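Local coordinates for protein SAWADEE HOMEODOMAIN HOMOLOG 1 (PDB 4IUP), which takes part in RNA-directed DNA methylation and transcriptional silencing, associating with RNA polymerase IV and binding methylated histone H3 through its SAWADEE domain, at residues 2-7 and 56-61; 32-37 and 47-52; 89-94 and 114-119. The protein carries 2 engineered substitutions. One frame throughout, in Å; residues are numbered along the deposited sequence.

Contact 1: residues 2-7 and 56-61; sequences ADLAFE and VRERSI. With CVM (cymal-4), chain E.
The carboxylate of E7 meets the side chains of R57 and S60. R57 comes side-on and turns both NE and NH2 to E7 OE2, with NE to OE2 at 2.9 Å. E7 OE2 lies in the guanidinium plane, but the carboxylate is rotated 42° against it. NE uses the anti lone pair of OE2. S60 OG donates to the same E7 OE2 at 2.6 Å, from the syn side and a little out of the carboxylate plane. S60 N reaches E7 OE1 at 3.0 Å from above that plane. Four bonds thus fix the rotation of this buried group. R57 NH2 also pairs with D91. Strands 6-9 and 56-62 pair antiparallel here, in what is consistent with the first half of the tandem Tudor fold. E7 and R57 are a hydrogen-bonded pair. R59 takes a different path. Its chain bends at CG-CD (chi3 -67°) and brings NE and NH2 side-on to F6 O, with NH2 to F6 O at 3.1 Å. A5 CB sits over the centre of one guanidinium face, 3.7 Å from R59 CZ. The ring of F6 lies against cymal-4, with F6 CE2 4.0 Å from C11 of the ligand. L4 crosses E58 at about a right angle, and its CD2 lies 3.5 Å from E58 OE1. Water 1 links A5 N to that same oxygen.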
# COMPACT_ATOMS: atom_id res chain seq x y z
N ALA A 2 6.29 -18.64 1.78
CA ALA A 2 7.53 -18.03 2.36
C ALA A 2 8.37 -17.30 1.31
O ALA A 2 9.26 -16.53 1.66
CB ALA A 2 8.36 -19.09 3.08
N ASP A 3 8.09 -17.54 0.03
CA ASP A 3 8.75 -16.80 -1.06
C ASP A 3 8.41 -15.32 -0.97
O ASP A 3 7.30 -14.95 -0.59
CB ASP A 3 8.27 -17.30 -2.43
CG ASP A 3 8.84 -18.65 -2.82
OD1 ASP A 3 9.67 -19.21 -2.07
OD2 ASP A 3 8.46 -19.16 -3.89
N LEU A 4 9.37 -14.47 -1.33
CA LEU A 4 9.12 -13.04 -1.40
C LEU A 4 8.06 -12.76 -2.47
O LEU A 4 8.09 -13.36 -3.54
CB LEU A 4 10.40 -12.27 -1.71
CG LEU A 4 11.42 -12.18 -0.57
CD1 LEU A 4 12.73 -11.59 -1.09
CD2 LEU A 4 10.86 -11.35 0.58
N ALA A 5 7.12 -11.87 -2.15
CA ALA A 5 6.10 -11.42 -3.11
C ALA A 5 6.09 -9.90 -3.17
O ALA A 5 6.51 -9.23 -2.22
CB ALA A 5 4.72 -11.95 -2.73
N PHE A 6 5.60 -9.36 -4.28
CA PHE A 6 5.82 -7.96 -4.62
C PHE A 6 4.57 -7.21 -5.04
O PHE A 6 3.60 -7.80 -5.51
CB PHE A 6 6.89 -7.86 -5.72
CG PHE A 6 8.20 -8.47 -5.31
CD1 PHE A 6 9.12 -7.74 -4.57
CD2 PHE A 6 8.50 -9.79 -5.63
CE1 PHE A 6 10.34 -8.31 -4.16
CE2 PHE A 6 9.71 -10.38 -5.23
CZ PHE A 6 10.62 -9.63 -4.49
N GLU A 7 4.60 -5.89 -4.84
CA GLU A 7 3.61 -4.98 -5.39
C GLU A 7 4.36 -3.90 -6.17
O GLU A 7 5.53 -3.61 -5.88
CB GLU A 7 2.71 -4.37 -4.30
CG GLU A 7 3.44 -3.63 -3.14
CD GLU A 7 2.55 -3.40 -1.92
OE1 GLU A 7 1.62 -4.19 -1.70
OE2 GLU A 7 2.80 -2.43 -1.16
N VAL A 56 8.72 -0.66 -7.15
CA VAL A 56 8.60 -2.10 -6.84
C VAL A 56 9.06 -2.31 -5.41
O VAL A 56 10.15 -1.86 -5.03
CB VAL A 56 9.45 -3.00 -7.78
CG1 VAL A 56 9.28 -4.48 -7.42
CG2 VAL A 56 9.09 -2.78 -9.24
N ARG A 57 8.25 -2.99 -4.61
CA ARG A 57 8.62 -3.29 -3.22
C ARG A 57 7.97 -4.58 -2.76
O ARG A 57 7.05 -5.09 -3.40
CB ARG A 57 8.24 -2.14 -2.28
CG ARG A 57 6.73 -1.92 -2.14
CD ARG A 57 6.41 -0.63 -1.38
NE ARG A 57 4.97 -0.51 -1.17
CZ ARG A 57 4.35 0.60 -0.79
NH1 ARG A 57 5.03 1.72 -0.57
NH2 ARG A 57 3.03 0.59 -0.63
N GLU A 58 8.44 -5.10 -1.64
CA GLU A 58 7.82 -6.27 -1.02
C GLU A 58 6.37 -5.92 -0.68
O GLU A 58 6.08 -4.80 -0.25
CB GLU A 58 8.59 -6.69 0.23
CG GLU A 58 8.17 -8.04 0.81
CD GLU A 58 9.05 -8.48 1.97
OE1 GLU A 58 8.68 -9.48 2.63
OE2 GLU A 58 10.10 -7.84 2.23
N ARG A 59 5.49 -6.90 -0.87
CA ARG A 59 4.05 -6.71 -0.75
C ARG A 59 3.68 -6.31 0.67
O ARG A 59 4.25 -6.82 1.64
CB ARG A 59 3.34 -8.00 -1.14
CG ARG A 59 1.82 -7.88 -1.32
CD ARG A 59 1.26 -9.15 -1.96
NE ARG A 59 1.73 -9.32 -3.34
CZ ARG A 59 1.59 -10.44 -4.05
NH1 ARG A 59 1.00 -11.51 -3.52
NH2 ARG A 59 2.05 -10.49 -5.30
N SER A 60 2.72 -5.39 0.78
CA SER A 60 2.18 -4.95 2.06
C SER A 60 1.42 -6.10 2.70
O SER A 60 1.07 -7.07 2.02
CB SER A 60 1.28 -3.72 1.86
OG SER A 60 2.05 -2.62 1.37
N ILE A 61 1.18 -6.01 4.01
CA ILE A 61 0.71 -7.14 4.81
C ILE A 61 -0.56 -6.78 5.61
O ILE A 61 -0.59 -5.75 6.28
CB ILE A 61 1.83 -7.60 5.79
CG1 ILE A 61 3.11 -7.98 5.02
CG2 ILE A 61 1.36 -8.76 6.69
CD1 ILE A 61 4.34 -8.21 5.89
C1 CVM E . 13.68 -5.29 -5.77
C2 CVM E . 12.83 -5.52 -7.01
C3 CVM E . 12.75 -7.01 -7.34
C4 CVM E . 13.06 -7.25 -8.82
C6 CVM E . 12.83 -8.70 -9.28
C7 CVM E . 14.16 -9.31 -9.78
C8 CVM E . 14.10 -10.84 -9.92
C9 CVM E . 12.67 -11.39 -9.94
C10 CVM E . 11.86 -10.98 -8.70
C11 CVM E . 12.24 -9.59 -8.17
O12 CVM E . 12.80 -5.12 -4.65
C13 CVM E . 12.87 -3.80 -4.04
O14 CVM E . 13.89 -2.91 -4.58
C15 CVM E . 13.81 -1.57 -4.02
C16 CVM E . 13.89 -1.56 -2.48
C17 CVM E . 13.06 -2.66 -1.78
C18 CVM E . 13.11 -4.00 -2.53
C19 CVM E . 14.94 -0.68 -4.58
O20 CVM E . 16.07 -1.48 -4.93
O21 CVM E . 13.55 -2.85 -0.45
O22 CVM E . 12.11 -4.88 -2.01
O23 CVM E . 13.40 -0.29 -2.01
O HOH W 1 6.85 -11.04 0.64

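Contact 2: residues 32-37 and 47-52; sequences ELEVRV and DEWVNV
V35 and V50 exchange two backbone hydrogen bonds, as do V37 and E48. V52 N adds a straight fifth bond to L33 O at 3.0 Å. Water 2 donates to L33 O and N51 OD1. E34 OE1 salt-bridges R26. E34 OE2 accepts hydrogen bonds from waters 3 and 4, and water 3 accepts from N51 ND2. R36 NH2 and D47 OD1 are 4.4 Å apart, beyond a salt bridge. The oxygen lies well out of the guanidinium plane, and D47 CB covers one face. Water 5 joins them, 2.9 Å from R36 NE and 2.7 Å from D47 OD1. D47 OD1 also pairs with R38. With CG anti to the backbone N (chi1 -175°), R36 lies across the W49 indole. R36 CB is 3.7 Å from the centroid of its six-membered ring, a CH-pi contact over the face. Replacing W49 by an alanine is likely to leave the R36 chain free to turn and R26 without its cation-pi partner. On the face of V35 and V50, V35 CG1 packs on V52 CG2. This is the antiparallel beta hairpin of strands 33-39 and 48-51, followed by helix 52-55, whose T54 N is capped by N51 OD1.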
# COMPACT_ATOMS: atom_id res chain seq x y z
N GLU A 32 17.99 5.14 -15.61
CA GLU A 32 16.96 4.51 -14.77
C GLU A 32 16.64 3.09 -15.21
O GLU A 32 16.44 2.82 -16.40
CB GLU A 32 15.68 5.35 -14.73
CG GLU A 32 15.71 6.50 -13.74
CD GLU A 32 16.36 7.74 -14.31
OE1 GLU A 32 15.76 8.36 -15.22
OE2 GLU A 32 17.46 8.12 -13.84
N LEU A 33 16.59 2.19 -14.24
CA LEU A 33 16.23 0.83 -14.50
C LEU A 33 14.74 0.59 -14.27
O LEU A 33 14.22 0.91 -13.24
CB LEU A 33 17.07 -0.09 -13.61
CG LEU A 33 16.83 -1.58 -13.66
CD1 LEU A 33 17.51 -2.20 -14.87
CD2 LEU A 33 17.30 -2.28 -12.38
N GLU A 34 14.08 0.01 -15.26
CA GLU A 34 12.67 -0.34 -15.16
C GLU A 34 12.48 -1.83 -15.43
O GLU A 34 13.25 -2.43 -16.19
CB GLU A 34 11.82 0.48 -16.13
CG GLU A 34 11.78 1.99 -15.83
CD GLU A 34 10.82 2.76 -16.75
OE1 GLU A 34 10.49 2.26 -17.85
OE2 GLU A 34 10.39 3.88 -16.37
N VAL A 35 11.47 -2.43 -14.81
CA VAL A 35 11.09 -3.81 -15.10
C VAL A 35 9.67 -3.84 -15.67
O VAL A 35 8.84 -2.99 -15.33
CB VAL A 35 11.17 -4.74 -13.85
CG1 VAL A 35 12.62 -5.09 -13.55
CG2 VAL A 35 10.49 -4.12 -12.62
N ARG A 36 9.41 -4.80 -16.54
CA ARG A 36 8.07 -5.00 -17.07
C ARG A 36 7.35 -6.03 -16.22
O ARG A 36 7.81 -7.16 -16.08
CB ARG A 36 8.12 -5.43 -18.54
CG ARG A 36 6.74 -5.55 -19.20
CD ARG A 36 6.81 -5.11 -20.65
NE ARG A 36 5.54 -5.25 -21.36
CZ ARG A 36 4.63 -4.28 -21.50
NH1 ARG A 36 4.82 -3.09 -20.95
NH2 ARG A 36 3.52 -4.52 -22.19
N VAL A 37 6.22 -5.62 -15.62
CA VAL A 37 5.52 -6.50 -14.70
C VAL A 37 4.18 -6.96 -15.25
O VAL A 37 3.52 -6.24 -15.99
CB VAL A 37 5.31 -5.86 -13.29
CG1 VAL A 37 6.65 -5.66 -12.59
CG2 VAL A 37 4.55 -4.54 -13.39
N ASP A 47 -0.02 -5.41 -18.53
CA ASP A 47 1.44 -5.33 -18.30
C ASP A 47 1.93 -3.89 -18.36
O ASP A 47 1.50 -3.12 -19.22
CB ASP A 47 2.22 -6.14 -19.34
CG ASP A 47 1.91 -7.63 -19.30
OD1 ASP A 47 2.31 -8.33 -20.26
OD2 ASP A 47 1.28 -8.11 -18.34
N GLU A 48 2.84 -3.52 -17.45
CA GLU A 48 3.36 -2.16 -17.39
C GLU A 48 4.85 -2.15 -17.09
O GLU A 48 5.36 -3.05 -16.44
CB GLU A 48 2.65 -1.36 -16.29
CG GLU A 48 1.24 -0.94 -16.60
CD GLU A 48 0.61 -0.10 -15.50
OE1 GLU A 48 1.35 0.63 -14.80
OE2 GLU A 48 -0.62 -0.16 -15.34
N TRP A 49 5.53 -1.11 -17.57
CA TRP A 49 6.89 -0.80 -17.15
C TRP A 49 6.84 0.01 -15.87
O TRP A 49 6.07 0.98 -15.77
CB TRP A 49 7.62 0.00 -18.22
CG TRP A 49 7.94 -0.75 -19.48
CD1 TRP A 49 7.28 -0.66 -20.67
CD2 TRP A 49 9.00 -1.70 -19.67
NE1 TRP A 49 7.87 -1.50 -21.59
CE2 TRP A 49 8.93 -2.15 -21.00
CE3 TRP A 49 10.01 -2.21 -18.83
CZ2 TRP A 49 9.82 -3.09 -21.53
CZ3 TRP A 49 10.89 -3.15 -19.35
CH2 TRP A 49 10.80 -3.57 -20.69
N VAL A 50 7.64 -0.38 -14.88
CA VAL A 50 7.73 0.34 -13.61
C VAL A 50 9.18 0.50 -13.18
O VAL A 50 10.00 -0.41 -13.35
CB VAL A 50 6.94 -0.37 -12.46
CG1 VAL A 50 5.44 -0.36 -12.73
CG2 VAL A 50 7.44 -1.80 -12.24
N ASN A 51 9.49 1.66 -12.61
CA ASN A 51 10.82 1.95 -12.07
C ASN A 51 11.14 1.02 -10.90
O ASN A 51 10.35 0.90 -9.96
CB ASN A 51 10.88 3.42 -11.64
CG ASN A 51 12.25 3.83 -11.14
OD1 ASN A 51 12.65 3.47 -10.03
ND2 ASN A 51 12.96 4.62 -11.94
N VAL A 52 12.29 0.34 -10.96
CA VAL A 52 12.67 -0.64 -9.94
C VAL A 52 12.87 0.03 -8.57
O VAL A 52 12.33 -0.44 -7.56
CB VAL A 52 13.94 -1.45 -10.33
CG1 VAL A 52 14.39 -2.38 -9.20
CG2 VAL A 52 13.68 -2.26 -11.58
O HOH W 2 15.32 1.82 -10.85
O HOH W 3 11.46 5.39 -14.49
O HOH W 4 7.53 3.99 -15.75
O HOH W 5 4.22 -7.76 -22.07

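Contact 3: residues 89-94 and 114-119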
# COMPACT_ATOMS: atom_id res chain seq x y z
N TYR A 89 -5.45 1.42 -4.12
CA TYR A 89 -4.63 1.18 -2.93
C TYR A 89 -3.46 2.14 -3.01
O TYR A 89 -2.62 2.04 -3.91
CB TYR A 89 -4.17 -0.28 -2.88
CG TYR A 89 -5.27 -1.28 -2.57
CD1 TYR A 89 -6.11 -1.76 -3.59
CD2 TYR A 89 -5.47 -1.75 -1.28
CE1 TYR A 89 -7.12 -2.68 -3.32
CE2 TYR A 89 -6.49 -2.68 -0.99
CZ TYR A 89 -7.30 -3.14 -2.02
OH TYR A 89 -8.30 -4.04 -1.75
N CYS A 90 -3.42 3.08 -2.05
CA CYS A 90 -2.51 4.23 -2.06
C CYS A 90 -1.76 4.35 -0.75
O CYS A 90 -2.27 3.99 0.31
CB CYS A 90 -3.32 5.53 -2.24
SG CYS A 90 -4.36 5.57 -3.69
N ASP A 91 -0.55 4.90 -0.81
CA ASP A 91 0.24 5.13 0.41
C ASP A 91 -0.31 6.29 1.23
O ASP A 91 -0.68 7.33 0.69
CB ASP A 91 1.71 5.38 0.06
CG ASP A 91 2.46 4.09 -0.26
OD1 ASP A 91 1.90 2.99 -0.02
OD2 ASP A 91 3.60 4.18 -0.74
N GLY A 92 -0.36 6.08 2.54
CA GLY A 92 -0.74 7.13 3.47
C GLY A 92 0.07 6.98 4.75
O GLY A 92 0.72 5.96 4.96
N HIS A 93 0.02 8.00 5.60
CA HIS A 93 0.67 7.92 6.90
C HIS A 93 -0.37 8.09 7.99
O HIS A 93 -1.25 8.93 7.88
CB HIS A 93 1.78 8.97 7.04
CG HIS A 93 2.98 8.66 6.21
ND1 HIS A 93 3.12 9.10 4.91
CD2 HIS A 93 4.09 7.93 6.48
CE1 HIS A 93 4.27 8.67 4.42
NE2 HIS A 93 4.87 7.95 5.35
N VAL A 94 -0.27 7.28 9.04
CA VAL A 94 -1.20 7.37 10.16
C VAL A 94 -0.93 8.66 10.94
O VAL A 94 0.20 8.89 11.38
CB VAL A 94 -1.08 6.16 11.11
CG1 VAL A 94 -2.05 6.30 12.28
CG2 VAL A 94 -1.33 4.85 10.35
N ARG A 114 -3.26 10.30 6.25
CA ARG A 114 -3.05 11.36 5.28
C ARG A 114 -2.38 10.76 4.06
O ARG A 114 -1.28 10.20 4.15
CB ARG A 114 -2.18 12.47 5.87
CG ARG A 114 -1.97 13.64 4.92
CD ARG A 114 -1.18 14.75 5.61
NE ARG A 114 -1.94 15.39 6.68
CZ ARG A 114 -1.56 16.50 7.31
NH1 ARG A 114 -0.44 17.11 6.98
NH2 ARG A 114 -2.32 17.00 8.28
N TYR A 115 -3.06 10.86 2.92
CA TYR A 115 -2.55 10.30 1.67
C TYR A 115 -1.33 11.06 1.17
O TYR A 115 -1.32 12.30 1.15
CB TYR A 115 -3.64 10.26 0.60
CG TYR A 115 -4.71 9.26 0.94
CD1 TYR A 115 -4.44 7.89 0.92
CD2 TYR A 115 -6.00 9.67 1.30
CE1 TYR A 115 -5.41 6.95 1.24
CE2 TYR A 115 -6.98 8.74 1.62
CZ TYR A 115 -6.68 7.39 1.59
OH TYR A 115 -7.65 6.47 1.90
N GLU A 116 -0.33 10.32 0.78
CA GLU A 116 0.91 10.89 0.39
C GLU A 116 0.79 11.80 -0.86
O GLU A 116 1.31 12.89 -0.87
CB GLU A 116 1.90 9.77 0.21
CG GLU A 116 3.32 10.16 0.38
CD GLU A 116 4.26 9.05 0.12
OE1 GLU A 116 4.20 8.45 -0.96
OE2 GLU A 116 5.07 8.77 1.01
N LEU A 117 0.05 11.35 -1.87
CA LEU A 117 -0.02 12.04 -3.17
C LEU A 117 -0.75 13.39 -3.14
O LEU A 117 -0.18 14.42 -3.50
CB LEU A 117 -0.63 11.13 -4.24
CG LEU A 117 -0.83 11.72 -5.64
CD1 LEU A 117 0.50 11.90 -6.38
CD2 LEU A 117 -1.79 10.86 -6.46
N ASP A 118 -2.02 13.38 -2.74
CA ASP A 118 -2.86 14.58 -2.81
C ASP A 118 -3.07 15.24 -1.46
O ASP A 118 -3.84 16.20 -1.34
CB ASP A 118 -4.21 14.26 -3.48
CG ASP A 118 -5.00 13.20 -2.74
OD1 ASP A 118 -4.73 12.94 -1.54
OD2 ASP A 118 -5.92 12.62 -3.36
N ASN A 119 -2.43 14.67 -0.45
CA ASN A 119 -2.37 15.23 0.87
C ASN A 119 -3.70 15.29 1.63
O ASN A 119 -3.81 15.92 2.65
CB ASN A 119 -1.77 16.61 0.76
CG ASN A 119 -1.11 17.04 2.00
OD1 ASN A 119 -0.62 16.23 2.75
ND2 ASN A 119 -1.09 18.34 2.22
O HOH W 6 -0.93 8.43 -2.01
O HOH W 7 3.53 5.69 -2.77
O HOH W 8 5.61 6.06 0.12
O HOH W 9 1.32 10.88 4.07
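G92 and Y115 face each other as an antiparallel non-hydrogen-bonded pair, their CA atoms 4.1 Å apart, and H93 and R114 follow as the hydrogen-bonded pair. R114 N meets H93 O at 2.9 Å, and H93 N returns the bond to R114 O. E116 N then binds D91 O at 3.0 Å, almost perfectly straight at 179°. A CB on G92 would sit tight against R114 O. E116 CG lies roughly opposite its backbone N (chi1 -155°). The extended chain crosses the H93 side chain obliquely, and its carboxylate reaches both H93 and D91. E116 OE2 comes to the edge of the H93 ring, in its plane, 3.5 Å from CE1. Ring and carboxylate are turned 46° apart. Water 9 also lies in the ring plane, next to ND1, and donates to R114 O at 2.7 Å. D91 and E116 are like charges, with OD2 and OE1 4.3 Å apart. Water 7 donates to D91 OD2 and weakly to E116 OE1. The salt bridge of D91 OD1 to R57 probably eases the repulsion. On the face of G92 and Y115, C90 CB touches Y115 CD1 at 4.1 Å. Y115 OH bonds to E122, and R114 pairs with E121. The arrangement is the antiparallel beta hairpin of strands 86-98 and 110-115, whose connecting loop carries the zinc ligands H102, C107 and C109.

Overall arrangement
The chain starts in contact 1 with residues 2-7, the N-terminal arm and first strand. It runs through strand 16-27 into contact 2, a local hairpin that closes a short loop between 32-37 and 47-52. Helix 52-55 then leads to 56-61, which closes the longer loop of contact 1. Contact 2 therefore lies wholly within that loop. V56 packs its CG2 on V50 and V35, joining the two contacts directly. Contact 3 opens later, in series, and closes the loop that holds most of the zinc site. It lies across the chain's centre from contact 1. The R57-D91 salt bridge ties these two parts of the tandem Tudor fold together.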